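Local atomic coordinates of 2-dehydro-3-deoxy-D-arabinonate dehydratase (PDB entry 2Q1D), a protein that catalyses the dehydration of 2-dehydro-3-deoxy-D-arabinonate to 2,5-dioxopentanoate, a step in the pentose oxidation pathway from D-arabinonate to 2-oxoglutarate, using magnesium or calcium. Residues E75-G80 with I115-T120; W139-P144 with I258-D263; D163-R168 with K182-C187. One frame throughout, in Å; residues are numbered along the deposited sequence.

Interaction 1 of 3, residues E75-G80 with I115-T120; sequences EVWGSG and IFFKAT. With DO4 (2,5-dioxopentanoic acid), chain C.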
loop_
_atom_site.group_PDB
_atom_site.type_symbol
_atom_site.label_atom_id
_atom_site.label_comp_id
_atom_site.label_asym_id
_atom_site.label_seq_id
_atom_site.Cartn_x
_atom_site.Cartn_y
_atom_site.Cartn_z
ATOM N N GLU A 75 -18.425 -9.803 5.818
ATOM C CA GLU A 75 -19.552 -10.684 5.485
ATOM C C GLU A 75 -20.717 -10.462 6.444
ATOM O O GLU A 75 -20.522 -10.320 7.658
ATOM C CB GLU A 75 -19.143 -12.159 5.553
ATOM C CG GLU A 75 -18.087 -12.556 4.533
ATOM C CD GLU A 75 -17.635 -14.008 4.632
ATOM O OE1 GLU A 75 -18.290 -14.832 5.333
ATOM O OE2 GLU A 75 -16.611 -14.311 3.980
ATOM N N VAL A 76 -21.930 -10.443 5.887
ATOM C CA VAL A 76 -23.163 -10.411 6.688
ATOM C C VAL A 76 -23.959 -11.693 6.435
ATOM O O VAL A 76 -24.175 -12.072 5.286
ATOM C CB VAL A 76 -24.034 -9.142 6.412
ATOM C CG1 VAL A 76 -25.123 -9.013 7.459
ATOM C CG2 VAL A 76 -23.190 -7.889 6.436
ATOM N N TRP A 77 -24.366 -12.351 7.520
ATOM C CA TRP A 77 -25.129 -13.600 7.471
ATOM C C TRP A 77 -26.394 -13.424 8.293
ATOM O O TRP A 77 -26.389 -12.728 9.328
ATOM C CB TRP A 77 -24.329 -14.770 8.075
ATOM C CG TRP A 77 -23.190 -15.245 7.220
ATOM C CD1 TRP A 77 -21.955 -14.677 7.108
ATOM C CD2 TRP A 77 -23.183 -16.389 6.362
ATOM N NE1 TRP A 77 -21.181 -15.390 6.229
ATOM C CE2 TRP A 77 -21.912 -16.448 5.756
ATOM C CE3 TRP A 77 -24.128 -17.367 6.043
ATOM C CZ2 TRP A 77 -21.566 -17.438 4.849
ATOM C CZ3 TRP A 77 -23.780 -18.352 5.147
ATOM C CH2 TRP A 77 -22.511 -18.379 4.560
ATOM N N GLY A 78 -27.455 -14.103 7.862
ATOM C CA GLY A 78 -28.724 -14.062 8.569
ATOM C C GLY A 78 -29.206 -15.380 9.135
ATOM O O GLY A 78 -28.928 -16.456 8.591
ATOM N N SER A 79 -29.946 -15.277 10.233
ATOM C CA SER A 79 -30.665 -16.401 10.813
ATOM C C SER A 79 -32.171 -16.263 10.549
ATOM O O SER A 79 -32.713 -15.145 10.495
ATOM C CB SER A 79 -30.413 -16.456 12.315
ATOM O OG SER A 79 -30.118 -17.775 12.733
ATOM N N GLY A 80 -32.841 -17.404 10.392
ATOM C CA GLY A 80 -34.280 -17.442 10.124
ATOM C C GLY A 80 -35.107 -18.208 11.144
ATOM O O GLY A 80 -34.679 -19.253 11.654
ATOM N N ILE A 115 -29.761 -20.706 8.329
ATOM C CA ILE A 115 -28.677 -19.745 8.204
ATOM C C ILE A 115 -28.557 -19.397 6.724
ATOM O O ILE A 115 -28.523 -20.301 5.870
ATOM C CB ILE A 115 -27.339 -20.329 8.718
ATOM C CG1 ILE A 115 -27.397 -20.620 10.219
ATOM C CG2 ILE A 115 -26.173 -19.392 8.413
ATOM C CD1 ILE A 115 -27.164 -19.425 11.104
ATOM N N PHE A 116 -28.517 -18.100 6.407
ATOM C CA PHE A 116 -28.356 -17.675 5.014
ATOM C C PHE A 116 -27.330 -16.562 4.878
ATOM O O PHE A 116 -27.080 -15.804 5.824
ATOM C CB PHE A 116 -29.705 -17.253 4.385
ATOM C CG PHE A 116 -30.347 -16.062 5.063
ATOM C CD1 PHE A 116 -30.098 -14.774 4.612
ATOM C CD2 PHE A 116 -31.185 -16.237 6.174
ATOM C CE1 PHE A 116 -30.683 -13.681 5.258
ATOM C CE2 PHE A 116 -31.768 -15.160 6.825
ATOM C CZ PHE A 116 -31.523 -13.880 6.370
ATOM N N PHE A 117 -26.739 -16.463 3.693
ATOM C CA PHE A 117 -25.863 -15.349 3.390
ATOM C C PHE A 117 -26.727 -14.106 3.132
ATOM O O PHE A 117 -27.635 -14.147 2.284
ATOM C CB PHE A 117 -24.994 -15.660 2.176
ATOM C CG PHE A 117 -23.909 -14.664 1.942
ATOM C CD1 PHE A 117 -24.009 -13.733 0.903
ATOM C CD2 PHE A 117 -22.794 -14.633 2.756
ATOM C CE1 PHE A 117 -22.992 -12.780 0.666
ATOM C CE2 PHE A 117 -21.779 -13.696 2.537
ATOM C CZ PHE A 117 -21.882 -12.764 1.482
ATOM N N LYS A 118 -26.438 -13.018 3.855
ATOM C CA LYS A 118 -27.191 -11.764 3.717
ATOM C C LYS A 118 -26.567 -10.716 2.784
ATOM O O LYS A 118 -27.221 -10.296 1.819
ATOM C CB LYS A 118 -27.511 -11.142 5.087
ATOM C CG LYS A 118 -28.319 -9.832 5.018
ATOM C CD LYS A 118 -29.579 -9.925 4.135
ATOM C CE LYS A 118 -30.248 -8.562 4.003
ATOM N NZ LYS A 118 -31.371 -8.515 3.007
ATOM N N ALA A 119 -25.331 -10.286 3.064
ATOM C CA ALA A 119 -24.703 -9.218 2.257
ATOM C C ALA A 119 -23.169 -9.133 2.296
ATOM O O ALA A 119 -22.511 -9.713 3.179
ATOM C CB ALA A 119 -25.295 -7.869 2.645
ATOM N N THR A 120 -22.623 -8.395 1.329
ATOM C CA THR A 120 -21.227 -7.960 1.360
ATOM C C THR A 120 -21.242 -6.508 1.825
ATOM O O THR A 120 -22.292 -5.889 1.819
ATOM C CB THR A 120 -20.563 -8.044 -0.016
ATOM O OG1 THR A 120 -21.391 -7.384 -0.969
ATOM C CG2 THR A 120 -20.382 -9.484 -0.449
HETATM O O3 DO4 C . -37.374 -16.736 4.968
HETATM C C5 DO4 C . -36.423 -16.962 5.695
HETATM C C4 DO4 C . -35.749 -15.813 6.406
HETATM C C3 DO4 C . -36.327 -15.675 7.810
HETATM C C2 DO4 C . -35.784 -14.410 8.426
HETATM O O5 DO4 C . -35.037 -13.684 7.783
HETATM C C1 DO4 C . -36.131 -14.023 9.791
HETATM O O1 DO4 C . -36.884 -14.753 10.478
HETATM O O2 DO4 C . -35.642 -12.952 10.229
#

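Interaction 2 of 3, residues W139-P144 with I258-D263; sequences WTLPEP and IVPGRD. With MG (magnesium ion), chain B; DO4 (2,5-dioxopentanoic acid), chain C.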
loop_
_atom_site.group_PDB
_atom_site.type_symbol
_atom_site.label_atom_id
_atom_site.label_comp_id
_atom_site.label_asym_id
_atom_site.label_seq_id
_atom_site.Cartn_x
_atom_site.Cartn_y
_atom_site.Cartn_z
ATOM N N TRP A 139 -43.781 -6.370 -2.738
ATOM C CA TRP A 139 -44.050 -6.433 -1.303
ATOM C C TRP A 139 -42.726 -6.699 -0.571
ATOM O O TRP A 139 -42.353 -7.855 -0.322
ATOM C CB TRP A 139 -45.117 -7.513 -1.004
ATOM C CG TRP A 139 -45.416 -7.753 0.451
ATOM C CD1 TRP A 139 -45.621 -6.806 1.420
ATOM C CD2 TRP A 139 -45.563 -9.029 1.104
ATOM N NE1 TRP A 139 -45.870 -7.410 2.637
ATOM C CE2 TRP A 139 -45.840 -8.772 2.473
ATOM C CE3 TRP A 139 -45.480 -10.364 0.668
ATOM C CZ2 TRP A 139 -46.036 -9.806 3.412
ATOM C CZ3 TRP A 139 -45.679 -11.397 1.607
ATOM C CH2 TRP A 139 -45.948 -11.106 2.963
ATOM N N THR A 140 -42.007 -5.620 -0.267
ATOM C CA THR A 140 -40.738 -5.686 0.452
ATOM C C THR A 140 -40.959 -5.181 1.878
ATOM O O THR A 140 -41.508 -4.110 2.078
ATOM C CB THR A 140 -39.649 -4.866 -0.289
ATOM O OG1 THR A 140 -39.426 -5.448 -1.573
ATOM C CG2 THR A 140 -38.344 -4.849 0.463
ATOM N N LEU A 141 -40.556 -5.970 2.867
ATOM C CA LEU A 141 -40.721 -5.582 4.256
ATOM C C LEU A 141 -39.373 -5.405 4.915
ATOM O O LEU A 141 -38.439 -6.134 4.603
ATOM C CB LEU A 141 -41.532 -6.622 5.036
ATOM C CG LEU A 141 -43.028 -6.818 4.749
ATOM C CD1 LEU A 141 -43.663 -7.747 5.802
ATOM C CD2 LEU A 141 -43.780 -5.490 4.677
ATOM N N PRO A 142 -39.254 -4.417 5.812
ATOM C CA PRO A 142 -38.069 -4.367 6.635
ATOM C C PRO A 142 -38.192 -5.407 7.734
ATOM O O PRO A 142 -39.304 -5.657 8.203
ATOM C CB PRO A 142 -38.121 -2.959 7.226
ATOM C CG PRO A 142 -39.558 -2.610 7.253
ATOM C CD PRO A 142 -40.176 -3.298 6.090
ATOM N N GLU A 143 -37.068 -6.014 8.120
ATOM C CA GLU A 143 -37.033 -6.988 9.211
ATOM C C GLU A 143 -36.078 -6.516 10.321
ATOM O O GLU A 143 -34.859 -6.656 10.208
ATOM C CB GLU A 143 -36.651 -8.383 8.700
ATOM C CG GLU A 143 -37.482 -8.934 7.518
ATOM C CD GLU A 143 -37.341 -10.462 7.328
ATOM O OE1 GLU A 143 -38.102 -11.047 6.532
ATOM O OE2 GLU A 143 -36.480 -11.096 7.978
ATOM N N PRO A 144 -36.634 -5.932 11.397
ATOM C CA PRO A 144 -35.868 -5.407 12.534
ATOM C C PRO A 144 -35.292 -6.529 13.378
ATOM O O PRO A 144 -36.047 -7.375 13.877
ATOM C CB PRO A 144 -36.926 -4.669 13.348
ATOM C CG PRO A 144 -38.205 -5.393 13.028
ATOM C CD PRO A 144 -38.084 -5.743 11.575
ATOM N N ILE A 258 -41.035 -9.185 14.091
ATOM C CA ILE A 258 -42.049 -8.186 13.736
ATOM C C ILE A 258 -42.341 -8.199 12.242
ATOM O O ILE A 258 -41.492 -7.851 11.429
ATOM C CB ILE A 258 -41.628 -6.792 14.194
ATOM C CG1 ILE A 258 -41.438 -6.793 15.716
ATOM C CG2 ILE A 258 -42.672 -5.769 13.789
ATOM C CD1 ILE A 258 -40.583 -5.689 16.269
ATOM N N VAL A 259 -43.547 -8.615 11.880
ATOM C CA VAL A 259 -43.866 -8.849 10.470
ATOM C C VAL A 259 -45.194 -8.179 10.035
ATOM O O VAL A 259 -46.267 -8.750 10.236
ATOM C CB VAL A 259 -43.899 -10.383 10.152
ATOM C CG1 VAL A 259 -44.065 -10.639 8.663
ATOM C CG2 VAL A 259 -42.642 -11.078 10.662
ATOM N N PRO A 260 -45.129 -6.956 9.458
ATOM C CA PRO A 260 -46.317 -6.313 8.860
ATOM C C PRO A 260 -47.133 -7.215 7.921
ATOM O O PRO A 260 -46.627 -8.229 7.439
ATOM C CB PRO A 260 -45.722 -5.140 8.071
ATOM C CG PRO A 260 -44.464 -4.799 8.786
ATOM C CD PRO A 260 -43.937 -6.083 9.391
ATOM N N GLY A 261 -48.383 -6.832 7.668
ATOM C CA GLY A 261 -49.257 -7.559 6.751
ATOM C C GLY A 261 -48.906 -7.339 5.287
ATOM O O GLY A 261 -47.970 -6.596 4.962
ATOM N N ARG A 262 -49.667 -7.990 4.404
ATOM C CA ARG A 262 -49.424 -7.952 2.953
ATOM C C ARG A 262 -49.715 -6.612 2.283
ATOM O O ARG A 262 -49.335 -6.399 1.127
ATOM C CB ARG A 262 -50.174 -9.079 2.234
ATOM C CG ARG A 262 -49.176 -10.008 1.431
ATOM C CD ARG A 262 -49.921 -11.252 0.955
ATOM N NE ARG A 262 -49.849 -12.363 1.933
ATOM C CZ ARG A 262 -50.816 -13.268 2.121
ATOM N NH1 ARG A 262 -50.651 -14.243 3.029
ATOM N NH2 ARG A 262 -51.956 -13.197 1.412
ATOM N N ASP A 263 -50.385 -5.724 3.019
ATOM C CA ASP A 263 -50.740 -4.372 2.549
ATOM C C ASP A 263 -49.707 -3.328 3.008
ATOM O O ASP A 263 -49.807 -2.145 2.644
ATOM C CB ASP A 263 -52.121 -3.989 3.092
ATOM C CG ASP A 263 -52.203 -4.131 4.618
ATOM O OD1 ASP A 263 -51.580 -5.084 5.162
ATOM O OD2 ASP A 263 -52.872 -3.293 5.275
HETATM MG MG MG B . -34.426 -11.886 8.698
HETATM O O3 DO4 C . -37.374 -16.736 4.968
HETATM C C5 DO4 C . -36.423 -16.962 5.695
HETATM C C4 DO4 C . -35.749 -15.813 6.406
HETATM C C3 DO4 C . -36.327 -15.675 7.810
HETATM C C2 DO4 C . -35.784 -14.410 8.426
HETATM O O5 DO4 C . -35.037 -13.684 7.783
HETATM C C1 DO4 C . -36.131 -14.023 9.791
HETATM O O1 DO4 C . -36.884 -14.753 10.478
HETATM O O2 DO4 C . -35.642 -12.952 10.229
HETATM O O HOH W 1 -40.909 -8.258 8.673
HETATM O O HOH W 2 -32.618 -12.419 9.489
#

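Interaction 3 of 3, residues D163-R168 with K182-C187; sequences DDVSAR and KIYAGC. With MG (magnesium ion), chain B; DO4 (2,5-dioxopentanoic acid), chain C.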
loop_
_atom_site.group_PDB
_atom_site.type_symbol
_atom_site.label_atom_id
_atom_site.label_comp_id
_atom_site.label_asym_id
_atom_site.label_seq_id
_atom_site.Cartn_x
_atom_site.Cartn_y
_atom_site.Cartn_z
ATOM N N ASP A 163 -31.349 -4.044 9.833
ATOM C CA ASP A 163 -32.544 -4.171 9.034
ATOM C C ASP A 163 -32.260 -5.157 7.878
ATOM O O ASP A 163 -31.608 -4.824 6.869
ATOM C CB ASP A 163 -32.970 -2.773 8.554
ATOM C CG ASP A 163 -34.241 -2.771 7.668
ATOM O OD1 ASP A 163 -34.919 -3.822 7.504
ATOM O OD2 ASP A 163 -34.546 -1.683 7.114
ATOM N N ASP A 164 -32.745 -6.381 8.064
ATOM C CA ASP A 164 -32.738 -7.417 7.048
ATOM C C ASP A 164 -33.861 -7.153 6.032
ATOM O O ASP A 164 -34.885 -7.823 6.019
ATOM C CB ASP A 164 -32.890 -8.778 7.742
ATOM C CG ASP A 164 -33.012 -9.954 6.768
ATOM O OD1 ASP A 164 -32.561 -9.884 5.590
ATOM O OD2 ASP A 164 -33.575 -10.984 7.211
ATOM N N VAL A 165 -33.668 -6.160 5.181
ATOM C CA VAL A 165 -34.680 -5.787 4.200
ATOM C C VAL A 165 -34.905 -6.977 3.273
ATOM O O VAL A 165 -33.952 -7.469 2.661
ATOM C CB VAL A 165 -34.217 -4.552 3.384
ATOM C CG1 VAL A 165 -35.351 -3.990 2.511
ATOM C CG2 VAL A 165 -33.630 -3.486 4.325
ATOM N N SER A 166 -36.154 -7.443 3.174
ATOM C CA SER A 166 -36.474 -8.664 2.406
ATOM C C SER A 166 -37.675 -8.509 1.467
ATOM O O SER A 166 -38.737 -8.037 1.874
ATOM C CB SER A 166 -36.724 -9.848 3.348
ATOM O OG SER A 166 -36.032 -9.696 4.581
ATOM N N ALA A 167 -37.493 -8.928 0.217
ATOM C CA ALA A 167 -38.554 -8.937 -0.781
ATOM C C ALA A 167 -39.424 -10.168 -0.558
ATOM O O ALA A 167 -39.355 -11.154 -1.307
ATOM C CB ALA A 167 -37.975 -8.941 -2.170
ATOM N N ARG A 168 -40.250 -10.090 0.482
ATOM C CA ARG A 168 -41.137 -11.159 0.904
ATOM C C ARG A 168 -42.011 -11.786 -0.183
ATOM O O ARG A 168 -42.376 -12.958 -0.084
ATOM C CB ARG A 168 -42.014 -10.637 2.028
ATOM C CG ARG A 168 -41.234 -10.289 3.275
ATOM C CD ARG A 168 -40.601 -11.544 3.901
ATOM N NE ARG A 168 -41.569 -12.634 3.988
ATOM C CZ ARG A 168 -42.496 -12.741 4.935
ATOM N NH1 ARG A 168 -42.591 -11.833 5.903
ATOM N NH2 ARG A 168 -43.333 -13.767 4.908
ATOM N N LYS A 182 -33.108 -11.601 -0.792
ATOM C CA LYS A 182 -32.318 -11.131 0.361
ATOM C C LYS A 182 -31.069 -10.284 0.043
ATOM O O LYS A 182 -30.656 -9.464 0.870
ATOM C CB LYS A 182 -31.924 -12.317 1.257
ATOM C CG LYS A 182 -33.074 -12.951 2.050
ATOM C CD LYS A 182 -33.434 -12.135 3.279
ATOM C CE LYS A 182 -34.454 -12.859 4.100
ATOM N NZ LYS A 182 -34.743 -12.141 5.356
ATOM N N ILE A 183 -30.482 -10.481 -1.144
ATOM C CA ILE A 183 -29.145 -9.948 -1.474
ATOM C C ILE A 183 -29.215 -9.036 -2.673
ATOM O O ILE A 183 -29.428 -9.514 -3.773
ATOM C CB ILE A 183 -28.130 -11.110 -1.844
ATOM C CG1 ILE A 183 -28.095 -12.202 -0.756
ATOM C CG2 ILE A 183 -26.718 -10.557 -2.134
ATOM C CD1 ILE A 183 -27.318 -13.473 -1.151
ATOM N N TYR A 184 -29.008 -7.737 -2.467
ATOM C CA TYR A 184 -29.003 -6.736 -3.563
ATOM C C TYR A 184 -28.561 -5.374 -2.985
ATOM O O TYR A 184 -28.549 -5.186 -1.759
ATOM C CB TYR A 184 -30.394 -6.609 -4.245
ATOM C CG TYR A 184 -31.495 -6.301 -3.254
ATOM C CD1 TYR A 184 -31.794 -4.987 -2.912
ATOM C CD2 TYR A 184 -32.202 -7.319 -2.626
ATOM C CE1 TYR A 184 -32.786 -4.684 -1.979
ATOM C CE2 TYR A 184 -33.197 -7.036 -1.687
ATOM C CZ TYR A 184 -33.485 -5.708 -1.364
ATOM O OH TYR A 184 -34.458 -5.394 -0.425
ATOM N N ALA A 185 -28.215 -4.420 -3.846
ATOM C CA ALA A 185 -27.721 -3.138 -3.361
ATOM C C ALA A 185 -28.735 -2.515 -2.401
ATOM O O ALA A 185 -29.901 -2.350 -2.750
ATOM C CB ALA A 185 -27.438 -2.211 -4.515
ATOM N N GLY A 186 -28.307 -2.204 -1.186
ATOM C CA GLY A 186 -29.190 -1.565 -0.238
ATOM C C GLY A 186 -30.164 -2.499 0.447
ATOM O O GLY A 186 -31.080 -2.048 1.137
ATOM N N CYS A 187 -29.953 -3.804 0.280
ATOM C CA CYS A 187 -30.738 -4.843 0.959
ATOM C C CYS A 187 -30.529 -4.925 2.478
ATOM O O CYS A 187 -31.169 -5.749 3.126
ATOM C CB CYS A 187 -30.387 -6.203 0.361
ATOM S SG CYS A 187 -28.782 -6.833 0.919
HETATM MG MG MG B . -34.426 -11.886 8.698
HETATM O O3 DO4 C . -37.374 -16.736 4.968
HETATM C C5 DO4 C . -36.423 -16.962 5.695
HETATM C C4 DO4 C . -35.749 -15.813 6.406
HETATM C C3 DO4 C . -36.327 -15.675 7.810
HETATM C C2 DO4 C . -35.784 -14.410 8.426
HETATM O O5 DO4 C . -35.037 -13.684 7.783
HETATM C C1 DO4 C . -36.131 -14.023 9.791
HETATM O O1 DO4 C . -36.884 -14.753 10.478
HETATM O O2 DO4 C . -35.642 -12.952 10.229
HETATM O O HOH W 2 -32.618 -12.419 9.489
#

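Interaction 1 of 3, residues E75-G80 with I115-T120
Trp77 and Phe117 meet in a T-shaped stack. The edge of the phenyl ring points at the face of the indole, the planes standing at 87° and the phenyl centroid lying 5.2 Å from that of the indole five-membered ring. The touching atom is Phe117 CD2, 3.6 Å from Trp77 CE2, and Ile115 adds its CG2 branch 3.7 Å from Trp77 CE3. On the other face of the strand pair, Gly78 CA sits 3.7 Å from the centroid of Phe116, over the ring face. The first torsion of Phe116 (chi1 62°) sets CG between backbone N and carbonyl carbon, which lays the ring across the neighbouring strand, where Gly78 has no CB to obstruct it.

The backbone fixes this register. Gly78 and Phe116 form an antiparallel hydrogen-bonded pair, with Gly78 N donating to Phe116 O at 168°. Two residues earlier, Val76 O accepts from both Lys118 N (2.8 Å) and Ala119 N (3.1 Å), and both donors arrive from the same face of its carbonyl plane. This is a classic beta bulge, with Lys118 and Ala119 together opposite Val76.

Further out, Trp77 NE1 donates in the indole plane to Glu75 OE1 (3.1 Å), which probably fixes the rotation of the ring. Glu75 OE2 in turn makes a salt bridge to Arg123 of the second subunit, whose Phe117 stacks on this Phe117. Lys118 NZ makes a salt bridge to the metal ligand Asp164 and hydrogen bonds to Val165 O and Cys187 O; its approach to Lys182 O is too short to weigh.

The pair is thus a bulged antiparallel element of the FAH-family beta core. It packs against a neighbouring subunit along much of its length, and Gly80 and Phe116 also border the bound 2,5-dioxopentanoic acid.

Interaction 2 of 3, residues W139-P144 with I258-D263
Arg262 lays its aliphatic chain over the indole of Trp139. Its CG, 3.5 Å from the centroid of the six-membered ring and only 2° off the ring normal, makes a CH-pi contact; the guanidinium, its plane turned 75° from the indole, meets Trp139 CH2 at its own edge. With its CG anti to the backbone N, Trp139 extends toward the opposite segment.

The single direct hydrogen bond runs from Trp139 NE1 to Gly261 O at 3.2 Å. It is bent (136° at the hydrogen), and the donor stands above the carbonyl plane. Replacing Trp139 by an alanine removes donor and ring, and would probably leave Gly261 O without this partner and the Arg262 chain free to turn.

Among the apolar pairs, Leu141 and Pro260 lie alongside, running in opposite senses, Leu141 CD2 3.9 Å from Pro260 CB, while Pro144 and Ile258 cross at about a right angle, Pro144 CG 3.9 Å from Ile258 CB. Between these pairs a water bridges the backbones, donating to Pro142 O (3.1 Å) and Ile258 O (2.8 Å).

Glu143 binds magnesium through OE2 (2.3 Å), in a site completed by Asp164, Glu145, a water and the ligand; the contact thus joins the loop bearing a metal ligand to that following the substrate-binding Thr256.

Helix 168-173 packs on Trp139 and Val259, strand 207-214 on Pro142, Pro144 and Ile258, and strand 217-225 on Ile258 and Pro260.

Interaction 3 of 3, residues D163-R168 with K182-C187
Lys182 crosses Asp164 at about a right angle, bringing its ammonium group to the carboxylate. The lysine chain bends at chi2 (-79°) and then runs extended, which brings NZ to the carboxylate and the ligand. NZ forms a salt bridge with Asp164, 3.1 Å from OD1; the separation from OD2 is shorter still, too short to be taken literally at this resolution. Ser166 approaches the same NZ with its hydroxyl, OG lying 2.9 Å away as acceptor. That OG in turn donates to Asp164 O from above the carbonyl plane, at 2.6 Å, so Ser166, held by Asp164 O, probably helps to position Lys182 NZ.

Away from the metal, Val165 and Tyr184 also cross at about a right angle, Val165 CG1 touching Tyr184 OH at 3.4 Å. Cys187 CB lies over the centre of the tyrosine ring, within a type II turn from Tyr184 to Cys187.

Asp164 OD2 binds magnesium at 1.9 Å, and Lys182 NZ donates to the 2-oxo oxygen O5 of the ligand at 2.9 Å. Because magnesium holds that same O5 at 2.1 Å, metal and lysine together would be expected to polarise the keto group, consistent with an elimination in which C3, beside the keto carbon, loses the proton and C4 the hydroxyl.

From the N terminus, interaction 1 comes first: strand 76-80 pairs with strand 114-119, closing a loop of 34 residues, and it is complete before interaction 2 opens. Interaction 2 spans far more, with 113 residues between 139-144 and 258-263, and interaction 3 falls wholly within that span, closing a short excursion of 13 residues, largely helical. Interaction 2 touches interaction 3 through backbone hydrogen bonds between Leu141 and Ser166 and between Glu143 and Asp164. Interaction 1 touches interaction 3 through Lys118 NZ, salt-bridged to Asp164. Interactions 1 and 2 do not touch, their nearest atoms being about 6 Å apart, yet all three border one pocket, among strands 76-80, 114-119 and 156-164 and the flanking loops.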